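Local coordinates for protein folylpolyglutamate synthase (FolC) (Helicobacter pylori, PDB 6K8C) that probably catalyses the ATP-dependent addition of glutamate to dihydropteroate and, successively, to reduced folates, making dihydrofolate and folylpolyglutamates, at residues Lys186-Leu191 / Lys207-Lys212; Leu191-Pro196 / Ile217-Glu222; Cys314-Asp319 / Glu341-Lys346; Leu335-His340 / Phe379-Ala384. All blocks are in the same frame, centred on the assembly; numbering follows the deposited sequence.

Contact 1 of 4, residues Lys186-Leu191 / Lys207-Lys212; sequences KAMGSL and KIAKEK
Met188 turns CG into the notch between its own backbone N and carbonyl carbon (chi1 89°), runs on extended, and bends only at its last torsion (chi3 56°), which lays SD and CE against Ile208 and Ala209. In Ile208 a chi1 of -76° puts CG1 beside the backbone N and leaves CG2 anti to it, facing Met188. Here the loop that leads from helix 177-185 into strand 191-194 packs against the C-terminal end of helix 199-211, within the Mur ligase middle domain and its P-loop-type alpha/beta fold. Met188 CE lies 3.7 Å from Ile208 CG2, the two side chains crossing at a slant, while Met188 SD sits 3.8 Å from both CA and CB of Ala209, up against the helix backbone itself. These three residues are buried. Phe162 of strand 159-162 also touches Met188, and Leu185 of helix 177-185 also touches Ile208, so the thioether belongs to the layer between sheet and helices.

The outer border is made by lysines. Lys186 brings mainly its backbone and the foot of its chain near Ile208, with its N 4.3 Å from Ile208 CD1, and its NZ is hydrogen-bonded back to Gln182. Lys212, bent at chi3 and chi4, folds its aliphatic part back over the loop: CD packs 4.0 Å from Met188 CG. No hydrogen bond crosses between the two segments; the amine comes near a loop carbonyl at longer range, Lys212 NZ standing 3.5 Å from Met188 O, and Lys212 CE touches Lys186 O at 3.4 Å.

Contact 2 of 4, residues Leu191-Pro196 / Ile217-Glu222; sequences LSIIAP and IVVQNE
Ile193 and Val219 make the tight spot: their CG2 methyls press together at 3.5 Å, closer than usual van der Waals contact. On the face carrying Ile193, covered by helix 241-254 through Ala250 and Thr253, Ile193 and Ile217 lie side by side and point the same way, and Leu191, with CG anti to its backbone N (chi1 -179°), carries CD1 to within 3.9 Å of Ile217 CD1. Three near-straight backbone bonds join the strands, the shortest from Ile217 N to Ser192 O at 2.7 Å; the others run from Ile194 N to Ile217 O and from Val219 N to Ile194 O. Strands 191-194 and 215-218 are thus parallel neighbours, the two strands of a right-handed beta-alpha-beta crossover through helix 199-211; strand 215-218 is an outermost strand of the middle-domain sheet. On the other face Val218 is exposed and offers CG2 to Ile194 CG2. At the strand ends a water donates to Ile194 O, which already accepts Val219 N, and to Val219 O at 2.7 Å. There the Pro196 ring rests loosely beside the inverse gamma turn centred on Asn221, with Pro196 CG 4.1 Å from Asn221 CA.

Contact 3 of 4, residues Cys314-Asp319 / Glu341-Lys346; sequences CYQDKD and EERVIK
Gln316 lays its CB over one face of the Arg343 guanidinium, 3.2 Å from Arg343 NH2, and then bends at chi2 (-86°) so that its amide stands almost upright to that group, the planes 87° apart. The amide end goes instead to Ile345, where Gln316 NE2 comes 3.3 Å from CG1; this nitrogen is buried by the contact and has no partner in the model. Beside these side chains the backbones are joined by two bonds. Ile345 N donates to Cys314 O at 2.8 Å in the carbonyl plane, nearly straight, and Gln316 N donates to Arg343 O at 2.8 Å with a more bent N-H (149°). Together they form a single bridge, Tyr315 with Val344, between the loops that follow strands 308-312 and 331-336 of the Mur ligase C-terminal domain. Each loop runs into a helix, with Asp319 and Lys346 as the N-cap residues. Both loops also contain a type I turn, Tyr315 to Lys318 and Glu341 to Val344. The Tyr315 ring meets Arg343 O with its edge, and its CE1 touches Val344 CG2 at 4.1 Å. Asp317 OD1 stands 4.5 Å from Arg343 NH2, well out of the guanidinium plane, near enough for the opposite charges to be felt but with no N-H aimed at it.

Contact 4 of 4, residues Leu335-His340 / Phe379-Ala384; sequences LILELH and FLVANA
Leu339 is the main bump: its forked end enters the hollow on helix 379-390 formed by Leu380, Val381 and Ala384, residues i, i+1 and i+4 of the helix. With CG anti to the carbonyl carbon (chi1 -75°), it reaches Leu380 tip to tip, CD1 lying 3.7 Å from Leu380 CG. The same Leu339 CD1 meets Val381 CG2 at 3.6 Å, those two side chains crossing at about a right angle, while Leu339 CD2 sits over Ala384 CB at 4.0 Å, where the small methyl forms the floor of the hollow. A second fit, with less area buried, is made by Leu337, which slides past Val381 in the opposite direction and sets CD2 4.0 Å from Val381 CG1; the same CD2 comes 3.3 Å from Val381 O, on the helix backbone. Phe385 and Arg388, further along the helix, also touch Leu337. The chain leaving strand 331-336 is thereby packed against the C-terminal helix of the Mur ligase C-terminal alpha/beta domain. Asn313 holds this chain from elsewhere, by a hydrogen bond to Leu337 O. Between the two segments there is no hydrogen bond or salt bridge, which implies that shape and hydrophobic burial hold them together.

Contacts 1 and 2 come first along the chain and belong to the middle domain. Their centres are 14 Å apart, their segments alternate in sequence, and they share Leu191: contact 1 packs the loop before strand 191-194 against helix 199-211, and contact 2 pairs that strand with 215-218, the next strand after the helix. Contacts 3 and 4 follow in the C-terminal domain, also with alternating segments and with centres 11 Å apart; they touch directly, Tyr315 OH lying 3.5 Å from Leu380 CB. The two groups are about 15 Å or more apart at their nearest atoms, and each pair lies within its own domain of this two-domain ligase.

Contact 1 of 4, residues Lys186-Leu191 / Lys207-Lys212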
loop_
_atom_site.group_PDB
_atom_site.type_symbol
_atom_site.label_atom_id
_atom_site.label_comp_id
_atom_site.label_asym_id
_atom_site.label_seq_id
_atom_site.Cartn_x
_atom_site.Cartn_y
_atom_site.Cartn_z
ATOM N N LYS A 186 -5.548 4.199 -18.611
ATOM C CA LYS A 186 -5.016 4.322 -19.966
ATOM C C LYS A 186 -3.837 3.390 -20.205
ATOM O O LYS A 186 -3.618 2.947 -21.338
ATOM C CB LYS A 186 -4.610 5.770 -20.245
ATOM C CG LYS A 186 -5.695 6.581 -20.932
ATOM C CD LYS A 186 -5.316 8.048 -21.044
ATOM C CE LYS A 186 -6.457 8.854 -21.644
ATOM N NZ LYS A 186 -7.010 9.842 -20.677
ATOM N N ALA A 187 -3.074 3.075 -19.161
ATOM C CA ALA A 187 -1.915 2.206 -19.283
ATOM C C ALA A 187 -2.257 0.730 -19.103
ATOM O O ALA A 187 -1.349 -0.083 -18.889
ATOM C CB ALA A 187 -0.840 2.625 -18.281
ATOM N N MET A 188 -3.536 0.363 -19.184
ATOM C CA MET A 188 -3.896 -1.045 -19.114
ATOM C C MET A 188 -3.311 -1.792 -20.306
ATOM O O MET A 188 -3.241 -1.266 -21.421
ATOM C CB MET A 188 -5.422 -1.214 -19.056
ATOM C CG MET A 188 -6.124 -1.307 -20.401
ATOM S SD MET A 188 -7.861 -1.816 -20.316
ATOM C CE MET A 188 -8.567 -0.593 -19.211
ATOM N N GLY A 189 -2.846 -3.007 -20.054
ATOM C CA GLY A 189 -2.316 -3.873 -21.088
ATOM C C GLY A 189 -3.385 -4.764 -21.679
ATOM O O GLY A 189 -4.577 -4.441 -21.664
ATOM N N SER A 190 -2.957 -5.920 -22.185
ATOM C CA SER A 190 -3.867 -6.799 -22.904
ATOM C C SER A 190 -4.751 -7.628 -21.980
ATOM O O SER A 190 -5.769 -8.157 -22.437
ATOM C CB SER A 190 -3.073 -7.727 -23.825
ATOM O OG SER A 190 -2.218 -8.575 -23.077
ATOM N N LEU A 191 -4.402 -7.741 -20.700
ATOM C CA LEU A 191 -5.105 -8.619 -19.770
ATOM C C LEU A 191 -5.184 -7.931 -18.417
ATOM O O LEU A 191 -4.149 -7.628 -17.819
ATOM C CB LEU A 191 -4.390 -9.971 -19.651
ATOM C CG LEU A 191 -5.015 -11.021 -18.729
ATOM C CD1 LEU A 191 -6.436 -11.305 -19.148
ATOM C CD2 LEU A 191 -4.177 -12.295 -18.723
ATOM N N LYS A 207 -14.566 1.121 -22.007
ATOM C CA LYS A 207 -14.330 1.854 -23.245
ATOM C C LYS A 207 -12.873 1.745 -23.677
ATOM O O LYS A 207 -12.583 1.542 -24.861
ATOM C CB LYS A 207 -14.747 3.311 -23.048
ATOM C CG LYS A 207 -14.306 4.288 -24.122
ATOM C CD LYS A 207 -14.786 5.688 -23.748
ATOM C CE LYS A 207 -14.726 6.655 -24.917
ATOM N NZ LYS A 207 -15.279 7.984 -24.524
ATOM N N ILE A 208 -11.943 1.856 -22.727
ATOM C CA ILE A 208 -10.528 1.763 -23.065
ATOM C C ILE A 208 -10.174 0.344 -23.494
ATOM O O ILE A 208 -9.442 0.147 -24.472
ATOM C CB ILE A 208 -9.666 2.240 -21.882
ATOM C CG1 ILE A 208 -9.690 3.769 -21.792
ATOM C CG2 ILE A 208 -8.232 1.740 -22.016
ATOM C CD1 ILE A 208 -9.425 4.306 -20.405
ATOM N N ALA A 209 -10.698 -0.664 -22.790
ATOM C CA ALA A 209 -10.386 -2.049 -23.142
ATOM C C ALA A 209 -10.852 -2.380 -24.553
ATOM O O ALA A 209 -10.145 -3.061 -25.307
ATOM C CB ALA A 209 -11.019 -3.010 -22.134
ATOM N N LYS A 210 -12.045 -1.914 -24.925
ATOM C CA LYS A 210 -12.529 -2.121 -26.284
ATOM C C LYS A 210 -11.637 -1.413 -27.294
ATOM O O LYS A 210 -11.298 -1.977 -28.342
ATOM C CB LYS A 210 -13.973 -1.630 -26.394
ATOM C CG LYS A 210 -14.630 -1.867 -27.742
ATOM C CD LYS A 210 -16.054 -1.331 -27.733
ATOM C CE LYS A 210 -16.773 -1.602 -29.044
ATOM N NZ LYS A 210 -18.229 -1.299 -28.929
ATOM N N GLU A 211 -11.228 -0.181 -26.983
ATOM C CA GLU A 211 -10.351 0.567 -27.880
ATOM C C GLU A 211 -9.014 -0.140 -28.077
ATOM O O GLU A 211 -8.452 -0.124 -29.178
ATOM C CB GLU A 211 -10.137 1.981 -27.334
ATOM C CG GLU A 211 -9.180 2.834 -28.155
ATOM C CD GLU A 211 -7.812 2.961 -27.509
ATOM O OE1 GLU A 211 -7.721 3.548 -26.408
ATOM O OE2 GLU A 211 -6.829 2.471 -28.103
ATOM N N LYS A 212 -8.490 -0.771 -27.027
ATOM C CA LYS A 212 -7.193 -1.429 -27.086
ATOM C C LYS A 212 -7.284 -2.916 -27.411
ATOM O O LYS A 212 -6.249 -3.593 -27.415
ATOM C CB LYS A 212 -6.446 -1.239 -25.760
ATOM C CG LYS A 212 -6.194 0.217 -25.400
ATOM C CD LYS A 212 -5.533 0.351 -24.035
ATOM C CE LYS A 212 -4.215 1.104 -24.122
ATOM N NZ LYS A 212 -3.107 0.237 -24.620
#

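Contact 2 of 4, residues Leu191-Pro196 / Ile217-Glu222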
loop_
_atom_site.group_PDB
_atom_site.type_symbol
_atom_site.label_atom_id
_atom_site.label_comp_id
_atom_site.label_asym_id
_atom_site.label_seq_id
_atom_site.Cartn_x
_atom_site.Cartn_y
_atom_site.Cartn_z
ATOM N N LEU A 191 -4.402 -7.741 -20.700
ATOM C CA LEU A 191 -5.105 -8.619 -19.770
ATOM C C LEU A 191 -5.184 -7.931 -18.417
ATOM O O LEU A 191 -4.149 -7.628 -17.819
ATOM C CB LEU A 191 -4.390 -9.971 -19.651
ATOM C CG LEU A 191 -5.015 -11.021 -18.729
ATOM C CD1 LEU A 191 -6.436 -11.305 -19.148
ATOM C CD2 LEU A 191 -4.177 -12.295 -18.723
ATOM N N SER A 192 -6.402 -7.692 -17.932
ATOM C CA SER A 192 -6.574 -6.967 -16.682
ATOM C C SER A 192 -7.766 -7.501 -15.904
ATOM O O SER A 192 -8.786 -7.883 -16.484
ATOM C CB SER A 192 -6.758 -5.466 -16.926
ATOM O OG SER A 192 -5.683 -4.943 -17.687
ATOM N N ILE A 193 -7.619 -7.507 -14.588
ATOM C CA ILE A 193 -8.689 -7.796 -13.646
ATOM C C ILE A 193 -9.116 -6.478 -13.026
ATOM O O ILE A 193 -8.268 -5.647 -12.688
ATOM C CB ILE A 193 -8.209 -8.791 -12.575
ATOM C CG1 ILE A 193 -7.983 -10.159 -13.214
ATOM C CG2 ILE A 193 -9.207 -8.893 -11.419
ATOM C CD1 ILE A 193 -6.679 -10.738 -12.859
ATOM N N ILE A 194 -10.422 -6.262 -12.891
ATOM C CA ILE A 194 -10.909 -5.022 -12.300
ATOM C C ILE A 194 -11.830 -5.360 -11.133
ATOM O O ILE A 194 -12.812 -6.093 -11.299
ATOM C CB ILE A 194 -11.604 -4.110 -13.334
ATOM C CG1 ILE A 194 -11.962 -2.763 -12.706
ATOM C CG2 ILE A 194 -12.814 -4.760 -13.977
ATOM C CD1 ILE A 194 -11.922 -1.606 -13.693
ATOM N N ALA A 195 -11.489 -4.844 -9.947
ATOM C CA ALA A 195 -12.343 -4.946 -8.771
ATOM C C ALA A 195 -13.627 -4.145 -8.989
ATOM O O ALA A 195 -13.692 -3.305 -9.892
ATOM C CB ALA A 195 -11.592 -4.426 -7.541
ATOM N N PRO A 196 -14.666 -4.387 -8.182
ATOM C CA PRO A 196 -15.894 -3.585 -8.309
ATOM C C PRO A 196 -15.594 -2.098 -8.167
ATOM O O PRO A 196 -14.870 -1.674 -7.262
ATOM C CB PRO A 196 -16.779 -4.106 -7.168
ATOM C CG PRO A 196 -16.305 -5.505 -6.948
ATOM C CD PRO A 196 -14.816 -5.456 -7.176
ATOM N N ILE A 217 -11.345 -8.550 -17.151
ATOM C CA ILE A 217 -12.032 -9.536 -16.325
ATOM C C ILE A 217 -12.673 -8.791 -15.164
ATOM O O ILE A 217 -11.978 -8.305 -14.268
ATOM C CB ILE A 217 -11.079 -10.630 -15.828
ATOM C CG1 ILE A 217 -10.529 -11.439 -17.005
ATOM C CG2 ILE A 217 -11.791 -11.554 -14.849
ATOM C CD1 ILE A 217 -9.290 -12.247 -16.647
ATOM N N VAL A 218 -13.997 -8.714 -15.161
ATOM C CA VAL A 218 -14.725 -7.939 -14.164
ATOM C C VAL A 218 -15.033 -8.839 -12.975
ATOM O O VAL A 218 -15.716 -9.857 -13.115
ATOM C CB VAL A 218 -16.008 -7.343 -14.761
ATOM C CG1 VAL A 218 -16.752 -6.525 -13.725
ATOM C CG2 VAL A 218 -15.668 -6.489 -15.983
ATOM N N VAL A 219 -14.529 -8.468 -11.803
ATOM C CA VAL A 219 -14.759 -9.260 -10.598
ATOM C C VAL A 219 -16.185 -9.033 -10.122
ATOM O O VAL A 219 -16.612 -7.889 -9.928
ATOM C CB VAL A 219 -13.746 -8.895 -9.504
ATOM C CG1 VAL A 219 -14.106 -9.595 -8.208
ATOM C CG2 VAL A 219 -12.340 -9.284 -9.942
ATOM N N GLN A 220 -16.926 -10.125 -9.943
ATOM C CA GLN A 220 -18.288 -10.037 -9.431
ATOM C C GLN A 220 -18.299 -9.471 -8.017
ATOM O O GLN A 220 -17.418 -9.766 -7.202
ATOM C CB GLN A 220 -18.940 -11.418 -9.429
ATOM C CG GLN A 220 -19.353 -11.928 -10.792
ATOM C CD GLN A 220 -20.559 -12.846 -10.705
ATOM O OE1 GLN A 220 -20.540 -13.846 -9.983
ATOM N NE2 GLN A 220 -21.618 -12.504 -11.432
ATOM N N ASN A 221 -19.316 -8.659 -7.722
ATOM C CA ASN A 221 -19.487 -8.088 -6.387
ATOM C C ASN A 221 -20.105 -9.168 -5.503
ATOM O O ASN A 221 -21.312 -9.206 -5.247
ATOM C CB ASN A 221 -20.339 -6.824 -6.443
ATOM C CG ASN A 221 -20.332 -6.060 -5.130
ATOM O OD1 ASN A 221 -20.128 -6.638 -4.061
ATOM N ND2 ASN A 221 -20.545 -4.754 -5.207
ATOM N N GLU A 222 -19.242 -10.058 -5.016
ATOM C CA GLU A 222 -19.678 -11.320 -4.432
ATOM C C GLU A 222 -18.523 -11.914 -3.638
ATOM O O GLU A 222 -17.408 -12.006 -4.156
ATOM C CB GLU A 222 -20.122 -12.280 -5.542
ATOM C CG GLU A 222 -20.310 -13.716 -5.117
ATOM C CD GLU A 222 -21.728 -14.003 -4.665
ATOM O OE1 GLU A 222 -22.423 -13.057 -4.237
ATOM O OE2 GLU A 222 -22.152 -15.175 -4.746
HETATM O O HOH W 1 -15.754 -5.544 -10.855
#

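Contact 3 of 4, residues Cys314-Asp319 / Glu341-Lys346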
loop_
_atom_site.group_PDB
_atom_site.type_symbol
_atom_site.label_atom_id
_atom_site.label_comp_id
_atom_site.label_asym_id
_atom_site.label_seq_id
_atom_site.Cartn_x
_atom_site.Cartn_y
_atom_site.Cartn_z
ATOM N N CYS A 314 -5.918 13.661 9.688
ATOM C CA CYS A 314 -6.383 13.082 8.434
ATOM C C CYS A 314 -6.295 14.110 7.315
ATOM O O CYS A 314 -6.145 15.311 7.547
ATOM C CB CYS A 314 -7.810 12.545 8.565
ATOM S SG CYS A 314 -9.074 13.822 8.598
ATOM N N TYR A 315 -6.389 13.608 6.087
ATOM C CA TYR A 315 -6.388 14.455 4.908
ATOM C C TYR A 315 -7.765 15.093 4.722
ATOM O O TYR A 315 -8.757 14.678 5.331
ATOM C CB TYR A 315 -5.985 13.643 3.673
ATOM C CG TYR A 315 -4.527 13.237 3.669
ATOM C CD1 TYR A 315 -3.518 14.193 3.725
ATOM C CD2 TYR A 315 -4.158 11.894 3.622
ATOM C CE1 TYR A 315 -2.182 13.827 3.727
ATOM C CE2 TYR A 315 -2.826 11.519 3.622
ATOM C CZ TYR A 315 -1.843 12.488 3.674
ATOM O OH TYR A 315 -0.518 12.115 3.677
ATOM N N GLN A 316 -7.810 16.123 3.873
ATOM C CA GLN A 316 -9.027 16.911 3.705
ATOM C C GLN A 316 -10.116 16.169 2.939
ATOM O O GLN A 316 -11.291 16.548 3.025
ATOM C CB GLN A 316 -8.694 18.216 2.993
ATOM C CG GLN A 316 -8.492 19.396 3.916
ATOM C CD GLN A 316 -9.802 20.071 4.260
ATOM O OE1 GLN A 316 -10.380 20.782 3.436
ATOM N NE2 GLN A 316 -10.287 19.839 5.476
ATOM N N ASP A 317 -9.756 15.121 2.206
ATOM C CA ASP A 317 -10.688 14.414 1.340
ATOM C C ASP A 317 -11.410 13.271 2.041
ATOM O O ASP A 317 -12.239 12.606 1.409
ATOM C CB ASP A 317 -9.946 13.865 0.118
ATOM C CG ASP A 317 -8.584 13.280 0.479
ATOM O OD1 ASP A 317 -7.731 14.015 1.032
ATOM O OD2 ASP A 317 -8.363 12.083 0.204
ATOM N N LYS A 318 -11.110 13.012 3.310
ATOM C CA LYS A 318 -11.630 11.845 4.004
ATOM C C LYS A 318 -12.793 12.218 4.917
ATOM O O LYS A 318 -12.936 13.363 5.355
ATOM C CB LYS A 318 -10.520 11.166 4.809
ATOM C CG LYS A 318 -9.384 10.633 3.950
ATOM C CD LYS A 318 -9.757 9.323 3.273
ATOM C CE LYS A 318 -9.060 9.166 1.927
ATOM N NZ LYS A 318 -9.671 10.019 0.868
ATOM N N ASP A 319 -13.631 11.218 5.198
ATOM C CA ASP A 319 -14.808 11.394 6.049
ATOM C C ASP A 319 -14.371 11.254 7.504
ATOM O O ASP A 319 -14.592 10.235 8.163
ATOM C CB ASP A 319 -15.890 10.386 5.682
ATOM C CG ASP A 319 -17.224 10.678 6.356
ATOM O OD1 ASP A 319 -17.275 11.550 7.251
ATOM O OD2 ASP A 319 -18.224 10.026 5.987
ATOM N N GLU A 341 1.636 19.611 6.378
ATOM C CA GLU A 341 1.507 19.210 4.987
ATOM C C GLU A 341 0.144 19.644 4.458
ATOM O O GLU A 341 -0.836 19.733 5.201
ATOM C CB GLU A 341 1.706 17.698 4.863
ATOM C CG GLU A 341 3.156 17.229 5.081
ATOM C CD GLU A 341 3.644 17.332 6.531
ATOM O OE1 GLU A 341 3.041 18.073 7.339
ATOM O OE2 GLU A 341 4.649 16.668 6.865
ATOM N N GLU A 342 0.088 19.924 3.157
ATOM C CA GLU A 342 -0.922 20.857 2.669
ATOM C C GLU A 342 -2.316 20.244 2.573
ATOM O O GLU A 342 -3.301 20.908 2.912
ATOM C CB GLU A 342 -0.486 21.434 1.324
ATOM C CG GLU A 342 0.281 22.738 1.487
ATOM C CD GLU A 342 -0.635 23.918 1.753
ATOM O OE1 GLU A 342 -0.199 24.872 2.434
ATOM O OE2 GLU A 342 -1.790 23.894 1.276
ATOM N N ARG A 343 -2.443 19.001 2.112
ATOM C CA ARG A 343 -3.780 18.426 2.004
ATOM C C ARG A 343 -4.283 17.829 3.317
ATOM O O ARG A 343 -5.240 17.047 3.300
ATOM C CB ARG A 343 -3.826 17.380 0.890
ATOM C CG ARG A 343 -3.832 17.992 -0.500
ATOM C CD ARG A 343 -4.954 19.026 -0.659
ATOM N NE ARG A 343 -6.290 18.432 -0.712
ATOM C CZ ARG A 343 -7.361 18.924 -0.094
ATOM N NH1 ARG A 343 -7.266 20.025 0.643
ATOM N NH2 ARG A 343 -8.533 18.313 -0.211
ATOM N N VAL A 344 -3.668 18.186 4.446
ATOM C CA VAL A 344 -4.186 17.776 5.743
ATOM C C VAL A 344 -5.395 18.635 6.100
ATOM O O VAL A 344 -5.481 19.814 5.729
ATOM C CB VAL A 344 -3.077 17.878 6.809
ATOM C CG1 VAL A 344 -3.636 17.736 8.227
ATOM C CG2 VAL A 344 -2.004 16.831 6.548
ATOM N N ILE A 345 -6.358 18.031 6.804
ATOM C CA ILE A 345 -7.516 18.777 7.274
ATOM C C ILE A 345 -7.059 19.998 8.074
ATOM O O ILE A 345 -6.042 19.968 8.781
ATOM C CB ILE A 345 -8.442 17.874 8.113
ATOM C CG1 ILE A 345 -9.753 18.586 8.445
ATOM C CG2 ILE A 345 -7.767 17.433 9.401
ATOM C CD1 ILE A 345 -10.886 17.641 8.771
ATOM N N LYS A 346 -7.802 21.092 7.940
ATOM C CA LYS A 346 -7.494 22.295 8.699
ATOM C C LYS A 346 -7.809 22.080 10.175
ATOM O O LYS A 346 -8.797 21.431 10.529
ATOM C CB LYS A 346 -8.272 23.491 8.150
ATOM C CG LYS A 346 -7.531 24.268 7.059
ATOM C CD LYS A 346 -6.016 24.239 7.272
ATOM C CE LYS A 346 -5.290 25.134 6.274
ATOM N NZ LYS A 346 -3.844 25.292 6.611
#

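Contact 4 of 4, residues Leu335-His340 / Phe379-Ala384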
loop_
_atom_site.group_PDB
_atom_site.type_symbol
_atom_site.label_atom_id
_atom_site.label_comp_id
_atom_site.label_asym_id
_atom_site.label_seq_id
_atom_site.Cartn_x
_atom_site.Cartn_y
_atom_site.Cartn_z
ATOM N N LEU A 335 -5.832 13.145 20.750
ATOM C CA LEU A 335 -4.668 14.018 20.660
ATOM C C LEU A 335 -4.376 14.249 19.183
ATOM O O LEU A 335 -4.001 13.316 18.465
ATOM C CB LEU A 335 -3.467 13.412 21.381
ATOM C CG LEU A 335 -3.644 13.187 22.887
ATOM C CD1 LEU A 335 -2.397 12.550 23.493
ATOM C CD2 LEU A 335 -3.991 14.490 23.601
ATOM N N ILE A 336 -4.572 15.483 18.724
ATOM C CA ILE A 336 -4.337 15.797 17.320
ATOM C C ILE A 336 -2.840 15.856 17.059
ATOM O O ILE A 336 -2.104 16.583 17.738
ATOM C CB ILE A 336 -5.018 17.120 16.941
ATOM C CG1 ILE A 336 -6.507 17.076 17.298
ATOM C CG2 ILE A 336 -4.815 17.415 15.460
ATOM C CD1 ILE A 336 -7.169 18.433 17.335
ATOM N N LEU A 337 -2.380 15.087 16.068
ATOM C CA LEU A 337 -0.978 15.103 15.649
ATOM C C LEU A 337 -0.806 16.208 14.616
ATOM O O LEU A 337 -1.055 16.022 13.422
ATOM C CB LEU A 337 -0.551 13.748 15.096
ATOM C CG LEU A 337 0.958 13.564 14.902
ATOM C CD1 LEU A 337 1.681 13.666 16.219
ATOM C CD2 LEU A 337 1.272 12.239 14.224
ATOM N N GLU A 338 -0.374 17.376 15.092
ATOM C CA GLU A 338 -0.163 18.541 14.243
ATOM C C GLU A 338 0.669 18.186 13.019
ATOM O O GLU A 338 1.784 17.668 13.140
ATOM C CB GLU A 338 0.532 19.638 15.050
ATOM C CG GLU A 338 0.358 21.038 14.493
ATOM C CD GLU A 338 0.096 22.049 15.586
ATOM O OE1 GLU A 338 0.949 22.164 16.491
ATOM O OE2 GLU A 338 -0.950 22.729 15.541
ATOM N N LEU A 339 0.107 18.442 11.837
ATOM C CA LEU A 339 0.796 18.259 10.569
ATOM C C LEU A 339 0.513 19.467 9.694
ATOM O O LEU A 339 -0.634 19.911 9.594
ATOM C CB LEU A 339 0.349 16.980 9.849
ATOM C CG LEU A 339 0.860 15.648 10.396
ATOM C CD1 LEU A 339 -0.047 14.520 9.942
ATOM C CD2 LEU A 339 2.292 15.399 9.965
ATOM N N HIS A 340 1.559 19.993 9.061
ATOM C CA HIS A 340 1.448 21.187 8.235
ATOM C C HIS A 340 1.496 20.881 6.746
ATOM O O HIS A 340 1.405 21.805 5.932
ATOM C CB HIS A 340 2.548 22.181 8.611
ATOM C CG HIS A 340 2.414 22.710 10.005
ATOM N ND1 HIS A 340 1.598 23.775 10.322
ATOM C CD2 HIS A 340 2.969 22.302 11.172
ATOM C CE1 HIS A 340 1.667 24.009 11.621
ATOM N NE2 HIS A 340 2.492 23.129 12.159
ATOM N N PHE A 379 -0.461 6.996 6.310
ATOM C CA PHE A 379 0.964 6.701 6.380
ATOM C C PHE A 379 1.706 7.870 7.007
ATOM O O PHE A 379 2.630 7.684 7.808
ATOM C CB PHE A 379 1.526 6.411 4.983
ATOM C CG PHE A 379 1.384 4.976 4.540
ATOM C CD1 PHE A 379 0.205 4.533 3.965
ATOM C CD2 PHE A 379 2.434 4.081 4.675
ATOM C CE1 PHE A 379 0.067 3.228 3.542
ATOM C CE2 PHE A 379 2.303 2.763 4.251
ATOM C CZ PHE A 379 1.111 2.339 3.684
ATOM N N LEU A 380 1.290 9.090 6.670
ATOM C CA LEU A 380 1.964 10.281 7.173
ATOM C C LEU A 380 1.836 10.391 8.686
ATOM O O LEU A 380 2.823 10.637 9.389
ATOM C CB LEU A 380 1.398 11.529 6.490
ATOM C CG LEU A 380 1.720 12.895 7.098
ATOM C CD1 LEU A 380 3.218 13.162 7.072
ATOM C CD2 LEU A 380 0.967 13.998 6.365
ATOM N N VAL A 381 0.621 10.205 9.206
ATOM C CA VAL A 381 0.407 10.303 10.648
ATOM C C VAL A 381 1.250 9.270 11.385
ATOM O O VAL A 381 1.888 9.578 12.399
ATOM C CB VAL A 381 -1.090 10.148 10.978
ATOM C CG1 VAL A 381 -1.278 9.776 12.439
ATOM C CG2 VAL A 381 -1.839 11.430 10.656
ATOM N N ALA A 382 1.282 8.035 10.880
ATOM C CA ALA A 382 2.016 6.981 11.572
ATOM C C ALA A 382 3.517 7.211 11.491
ATOM O O ALA A 382 4.235 7.025 12.481
ATOM C CB ALA A 382 1.655 5.616 10.992
ATOM N N ASN A 383 4.012 7.614 10.319
ATOM C CA ASN A 383 5.450 7.814 10.167
ATOM C C ASN A 383 5.923 9.041 10.941
ATOM O O ASN A 383 7.010 9.027 11.530
ATOM C CB ASN A 383 5.814 7.931 8.688
ATOM C CG ASN A 383 7.264 8.311 8.476
ATOM O OD1 ASN A 383 7.584 9.481 8.268
ATOM N ND2 ASN A 383 8.152 7.325 8.543
ATOM N N ALA A 384 5.112 10.104 10.966
ATOM C CA ALA A 384 5.481 11.294 11.727
ATOM C C ALA A 384 5.430 11.031 13.227
ATOM O O ALA A 384 6.274 11.538 13.978
ATOM C CB ALA A 384 4.572 12.466 11.354
#